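Local coordinates for protein PHOX (Pseudomonas fluorescens, PDB 3ZWU) that hydrolyses phosphate monoesters as an alkaline phosphatase of the PhoX family, with a mu-oxo-diiron centre and calcium ions in its active site, at residues T191-F196 / N244-V249; V62-N67 / M85-E90. All blocks are in the same frame, centred on the assembly; numbering follows the deposited sequence.

How the interactions relate
The two contacts illustrate how a propeller-like fold delivers ligands to a central metal cluster: in each, a strand end is hydrogen-bonded to a neighbouring segment while the next residue, a glutamate, reaches a metal. Interaction 1 supplies E194, which spans both irons of the mu-oxo-diiron group; interaction 2 supplies E90, which binds FE1. At that iron E194 OE1 and E90 OE2 are 2.8 Å apart, two carboxylate oxygens brought together by the metal. The contact centres lie about 16 Å from each other, yet the strands also meet directly, through a probable hydrogen bond of 2.8 Å between T191 OG1 and N88 OD1. Both glutamates border the vanadate, a phosphate analogue.

Interaction 1: T191-F196 / N244-V249; sequences TCEENF and NRHGWV. With FEO (mu-oxo-diiron), chain I; VO4 (vanadate ion), chain C.
E193 reaches across to the loop residues G247 and W248 ahead of strand 249-252, and its side chain can be followed atom by atom. CB and CG lie beside W248 O, each 3.5 Å from it, with CD still only 3.6 Å away. With CG anti to the carbonyl carbon (chi1 -65°) and the chain extended beyond it, the carboxylate arrives at two consecutive backbone amides. OE1 accepts from G247 N at 2.8 Å, on its anti side, and from W248 N at 2.9 Å, this second donor approaching from above the carboxylate plane along an almost straight bond (175°). OE2 turns to other partners, a hydrogen bond with T175 OG1 and a salt bridge with K263, so the buried carboxylate is held at both oxygens and its charge is probably balanced.

The backbones join where strands 189-193 and 249-252 pair antiparallel within a mixed sheet of the propeller-like fold. C192 and V249 form a non-hydrogen-bonded pair there, with SG and CG2 on the same face, while E193 N donates to W248 O at 3.2 Å. Beyond the strand the chain turns at N195, and F196 lays one ring face over the H246-G247 peptide: CD1 is 3.3 Å from G247 CA, and H246 O sits over the rim. A side chain at G247 would collide with this ring, and the backbone angles of G247 call for glycine by themselves. E194 points the other way, to the metals, where OE1 binds FE1 and OE2 binds FE2 of the diiron group; C179, E273, D292 and E387 are further iron ligands.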
# COMPACT_ATOMS: atom_id res chain seq x y z
N THR A 191 7.88 4.03 -1.98
CA THR A 191 7.10 3.75 -0.77
C THR A 191 6.06 4.84 -0.67
O THR A 191 6.33 6.00 -1.00
CB THR A 191 7.97 3.55 0.47
OG1 THR A 191 7.13 3.11 1.53
CG2 THR A 191 8.70 4.80 0.90
N CYS A 192 4.87 4.47 -0.22
CA CYS A 192 3.71 5.34 -0.21
C CYS A 192 3.23 5.67 1.18
O CYS A 192 2.91 4.77 1.94
CB CYS A 192 2.61 4.65 -1.00
SG CYS A 192 2.98 4.51 -2.76
N GLU A 193 3.12 6.97 1.49
CA GLU A 193 2.64 7.44 2.78
C GLU A 193 1.13 7.55 2.70
O GLU A 193 0.61 8.33 1.91
CB GLU A 193 3.25 8.80 3.11
CG GLU A 193 4.75 8.71 3.29
CD GLU A 193 5.50 10.02 3.30
OE1 GLU A 193 4.90 11.07 3.00
OE2 GLU A 193 6.71 9.99 3.63
N GLU A 194 0.42 6.73 3.49
CA GLU A 194 -1.04 6.65 3.44
C GLU A 194 -1.71 7.42 4.57
O GLU A 194 -1.97 8.60 4.39
CB GLU A 194 -1.48 5.19 3.39
CG GLU A 194 -2.97 4.98 3.21
CD GLU A 194 -3.43 3.57 3.50
OE1 GLU A 194 -2.77 2.88 4.30
OE2 GLU A 194 -4.49 3.18 2.97
N ASN A 195 -1.95 6.79 5.74
CA ASN A 195 -2.69 7.45 6.82
C ASN A 195 -1.80 8.32 7.71
O ASN A 195 -1.88 8.28 8.93
CB ASN A 195 -3.46 6.40 7.63
CG ASN A 195 -4.53 5.74 6.81
OD1 ASN A 195 -4.47 4.55 6.49
ND2 ASN A 195 -5.54 6.52 6.43
N PHE A 196 -1.00 9.16 7.05
CA PHE A 196 -0.05 10.05 7.71
C PHE A 196 -0.73 11.06 8.64
O PHE A 196 -0.18 11.41 9.67
CB PHE A 196 0.83 10.78 6.67
CG PHE A 196 0.12 11.86 5.89
CD1 PHE A 196 -0.59 11.55 4.74
CD2 PHE A 196 0.11 13.17 6.33
CE1 PHE A 196 -1.29 12.54 4.05
CE2 PHE A 196 -0.55 14.16 5.62
CZ PHE A 196 -1.24 13.85 4.48
N ASN A 244 2.01 19.11 5.58
CA ASN A 244 2.22 19.17 4.13
C ASN A 244 3.45 18.42 3.66
O ASN A 244 3.57 18.15 2.47
CB ASN A 244 2.33 20.61 3.66
CG ASN A 244 1.07 21.39 3.93
OD1 ASN A 244 -0.03 20.84 3.93
ND2 ASN A 244 1.21 22.68 4.21
N ARG A 245 4.37 18.08 4.58
CA ARG A 245 5.62 17.40 4.26
C ARG A 245 5.51 15.87 4.31
O ARG A 245 6.51 15.17 4.16
CB ARG A 245 6.73 17.94 5.17
CG ARG A 245 7.06 19.39 4.83
CD ARG A 245 7.31 20.25 6.04
NE ARG A 245 8.45 19.78 6.83
CZ ARG A 245 9.73 19.98 6.52
NH1 ARG A 245 10.06 20.66 5.43
NH2 ARG A 245 10.68 19.49 7.30
N HIS A 246 4.27 15.36 4.47
CA HIS A 246 3.95 13.95 4.48
C HIS A 246 2.72 13.71 3.60
O HIS A 246 2.00 14.65 3.29
CB HIS A 246 3.76 13.46 5.92
CG HIS A 246 4.98 13.70 6.75
ND1 HIS A 246 6.08 12.87 6.68
CD2 HIS A 246 5.28 14.75 7.54
CE1 HIS A 246 7.00 13.41 7.46
NE2 HIS A 246 6.56 14.55 8.00
N GLY A 247 2.52 12.47 3.19
CA GLY A 247 1.46 12.09 2.26
C GLY A 247 1.98 12.08 0.84
O GLY A 247 1.24 12.40 -0.08
N TRP A 248 3.25 11.71 0.64
CA TRP A 248 3.88 11.68 -0.67
C TRP A 248 4.40 10.29 -1.01
O TRP A 248 4.48 9.41 -0.14
CB TRP A 248 5.06 12.66 -0.70
CG TRP A 248 4.74 14.06 -0.27
CD1 TRP A 248 4.92 14.61 0.96
CD2 TRP A 248 4.15 15.09 -1.09
NE1 TRP A 248 4.51 15.93 0.96
CE2 TRP A 248 4.06 16.25 -0.30
CE3 TRP A 248 3.72 15.15 -2.42
CZ2 TRP A 248 3.56 17.46 -0.80
CZ3 TRP A 248 3.26 16.35 -2.92
CH2 TRP A 248 3.18 17.49 -2.12
N VAL A 249 4.77 10.11 -2.27
CA VAL A 249 5.44 8.91 -2.77
C VAL A 249 6.92 9.22 -2.56
O VAL A 249 7.38 10.30 -2.94
CB VAL A 249 5.12 8.62 -4.25
CG1 VAL A 249 5.93 7.42 -4.75
CG2 VAL A 249 3.63 8.38 -4.44
FE1 FEO I . -2.43 0.86 4.40
FE2 FEO I . -5.33 1.36 2.46
O FEO I . -3.99 0.29 3.32
V VO4 C . -5.20 -0.02 5.30
O1 VO4 C . -6.06 -0.34 6.79
O2 VO4 C . -5.16 -1.68 4.69
O3 VO4 C . -3.78 0.69 5.99
O4 VO4 C . -6.31 1.00 4.45
O HOH W 1 -2.13 -1.33 4.54

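Interaction 2: V62-N67 / M85-E90; sequences VQFGDN and MAINNE. With FEO (mu-oxo-diiron), chain I; VO4 (vanadate ion), chain C.
I87 is the first residue of 85-90 to meet the loop 62-67, placing CD1 3.8 Å from F64 CE1, at the ring edge and near its plane. Its CG2 branch touches CZ of the same ring. Strand 82-89 lies between 68-76 and 118-127 in a four-stranded antiparallel sheet, consistent with a blade of the propeller-like fold, and the loop leads into edge strand 68-76. N88 points to the other side, where its OD1 meets Y189 OH.

N89 comes next and packs its amide against the backbone of G65 and D66. CG, anti to the carbonyl carbon (chi1 -64°), lies 3.4 Å from G65 CA, so close that a CB on the glycine would clash. ND2 donates to D66 O at 3.2 Å through a bent bond (142°) from above the carbonyl plane; it also stands 4.2 Å over one face of F64, offset toward the rim. OD1 is held by S120 of strand 118-127. A leucine here would probably leave D66 O and S120 OG without the amide that links them, with nothing polar to tie loop to strand at this point.

At the strand end, E90 N gives N67 O a nearly straight hydrogen bond of 3.2 Å. The extended E90 side chain, CG anti to the backbone N (chi1 -166°), carries OE2 to FE1 at 2.0 Å, while OE1 accepts a weak bond from the iron-bound water. The chemistry thus divides at one residue: E90 spends its backbone on the loop and its carboxylate on the metal, so that the loop is second shell to the diiron site.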
# COMPACT_ATOMS: atom_id res chain seq x y z
N VAL A 62 17.25 -0.03 14.52
CA VAL A 62 18.16 -0.96 13.85
C VAL A 62 17.56 -2.38 13.77
O VAL A 62 18.29 -3.35 13.54
CB VAL A 62 19.57 -0.96 14.49
CG1 VAL A 62 20.24 0.40 14.32
CG2 VAL A 62 19.54 -1.37 15.96
N GLN A 63 16.24 -2.49 13.95
CA GLN A 63 15.53 -3.75 13.87
C GLN A 63 14.47 -3.65 12.81
O GLN A 63 13.95 -2.56 12.56
CB GLN A 63 14.85 -4.06 15.21
CG GLN A 63 15.82 -4.50 16.30
CD GLN A 63 15.23 -4.41 17.68
OE1 GLN A 63 14.26 -3.69 17.94
NE2 GLN A 63 15.82 -5.12 18.63
N PHE A 64 14.09 -4.79 12.24
CA PHE A 64 13.02 -4.86 11.25
C PHE A 64 11.79 -4.18 11.85
O PHE A 64 11.45 -4.43 13.01
CB PHE A 64 12.72 -6.32 10.89
CG PHE A 64 11.84 -6.49 9.68
CD1 PHE A 64 12.34 -6.26 8.41
CD2 PHE A 64 10.54 -6.93 9.82
CE1 PHE A 64 11.53 -6.45 7.29
CE2 PHE A 64 9.74 -7.11 8.70
CZ PHE A 64 10.24 -6.88 7.44
N GLY A 65 11.16 -3.29 11.09
CA GLY A 65 10.04 -2.51 11.60
C GLY A 65 8.79 -3.35 11.81
O GLY A 65 8.79 -4.55 11.57
N ASP A 66 7.75 -2.70 12.32
CA ASP A 66 6.50 -3.37 12.65
C ASP A 66 5.52 -3.34 11.48
O ASP A 66 5.76 -2.67 10.48
CB ASP A 66 5.88 -2.70 13.89
CG ASP A 66 4.98 -3.57 14.74
OD1 ASP A 66 4.68 -4.71 14.32
OD2 ASP A 66 4.56 -3.11 15.83
N ASN A 67 4.46 -4.15 11.58
CA ASN A 67 3.38 -4.22 10.59
C ASN A 67 3.85 -4.08 9.16
O ASN A 67 3.42 -3.18 8.43
CB ASN A 67 2.29 -3.23 10.96
CG ASN A 67 1.55 -3.62 12.21
OD1 ASN A 67 1.65 -4.75 12.70
ND2 ASN A 67 0.81 -2.69 12.78
N MET A 85 15.40 -6.85 -0.73
CA MET A 85 13.97 -6.63 -0.58
C MET A 85 13.78 -5.34 0.19
O MET A 85 14.47 -5.13 1.19
CB MET A 85 13.29 -7.79 0.15
CG MET A 85 13.27 -9.06 -0.68
SD MET A 85 12.47 -10.44 0.17
CE MET A 85 10.78 -9.93 0.11
N ALA A 86 12.91 -4.45 -0.30
CA ALA A 86 12.56 -3.21 0.37
C ALA A 86 11.15 -3.44 0.86
O ALA A 86 10.27 -3.74 0.06
CB ALA A 86 12.61 -2.05 -0.61
N ILE A 87 10.96 -3.41 2.19
CA ILE A 87 9.69 -3.77 2.81
C ILE A 87 9.17 -2.63 3.66
O ILE A 87 9.87 -2.18 4.57
CB ILE A 87 9.87 -5.05 3.67
CG1 ILE A 87 10.39 -6.24 2.83
CG2 ILE A 87 8.56 -5.43 4.39
CD1 ILE A 87 11.19 -7.27 3.62
N ASN A 88 7.94 -2.20 3.41
CA ASN A 88 7.33 -1.13 4.17
C ASN A 88 6.94 -1.60 5.55
O ASN A 88 6.56 -2.75 5.73
CB ASN A 88 6.08 -0.61 3.50
CG ASN A 88 6.35 0.11 2.22
OD1 ASN A 88 7.48 0.40 1.86
ND2 ASN A 88 5.29 0.44 1.51
N ASN A 89 6.96 -0.67 6.50
CA ASN A 89 6.54 -0.88 7.88
C ASN A 89 5.53 0.22 8.13
O ASN A 89 5.89 1.38 8.24
CB ASN A 89 7.73 -0.79 8.79
CG ASN A 89 8.75 -1.86 8.53
OD1 ASN A 89 9.90 -1.57 8.19
ND2 ASN A 89 8.36 -3.11 8.72
N GLU A 90 4.25 -0.14 8.13
CA GLU A 90 3.17 0.84 8.14
C GLU A 90 2.87 1.51 9.46
O GLU A 90 2.71 2.72 9.49
CB GLU A 90 1.91 0.22 7.56
CG GLU A 90 0.86 1.26 7.21
CD GLU A 90 -0.43 0.69 6.68
OE1 GLU A 90 -0.92 -0.31 7.25
OE2 GLU A 90 -0.96 1.27 5.71
FE1 FEO I . -2.43 0.86 4.40
FE2 FEO I . -5.33 1.36 2.46
O FEO I . -3.99 0.29 3.32
V VO4 C . -5.20 -0.02 5.30
O1 VO4 C . -6.06 -0.34 6.79
O2 VO4 C . -5.16 -1.68 4.69
O3 VO4 C . -3.78 0.69 5.99
O4 VO4 C . -6.31 1.00 4.45
O HOH W 1 -2.13 -1.33 4.54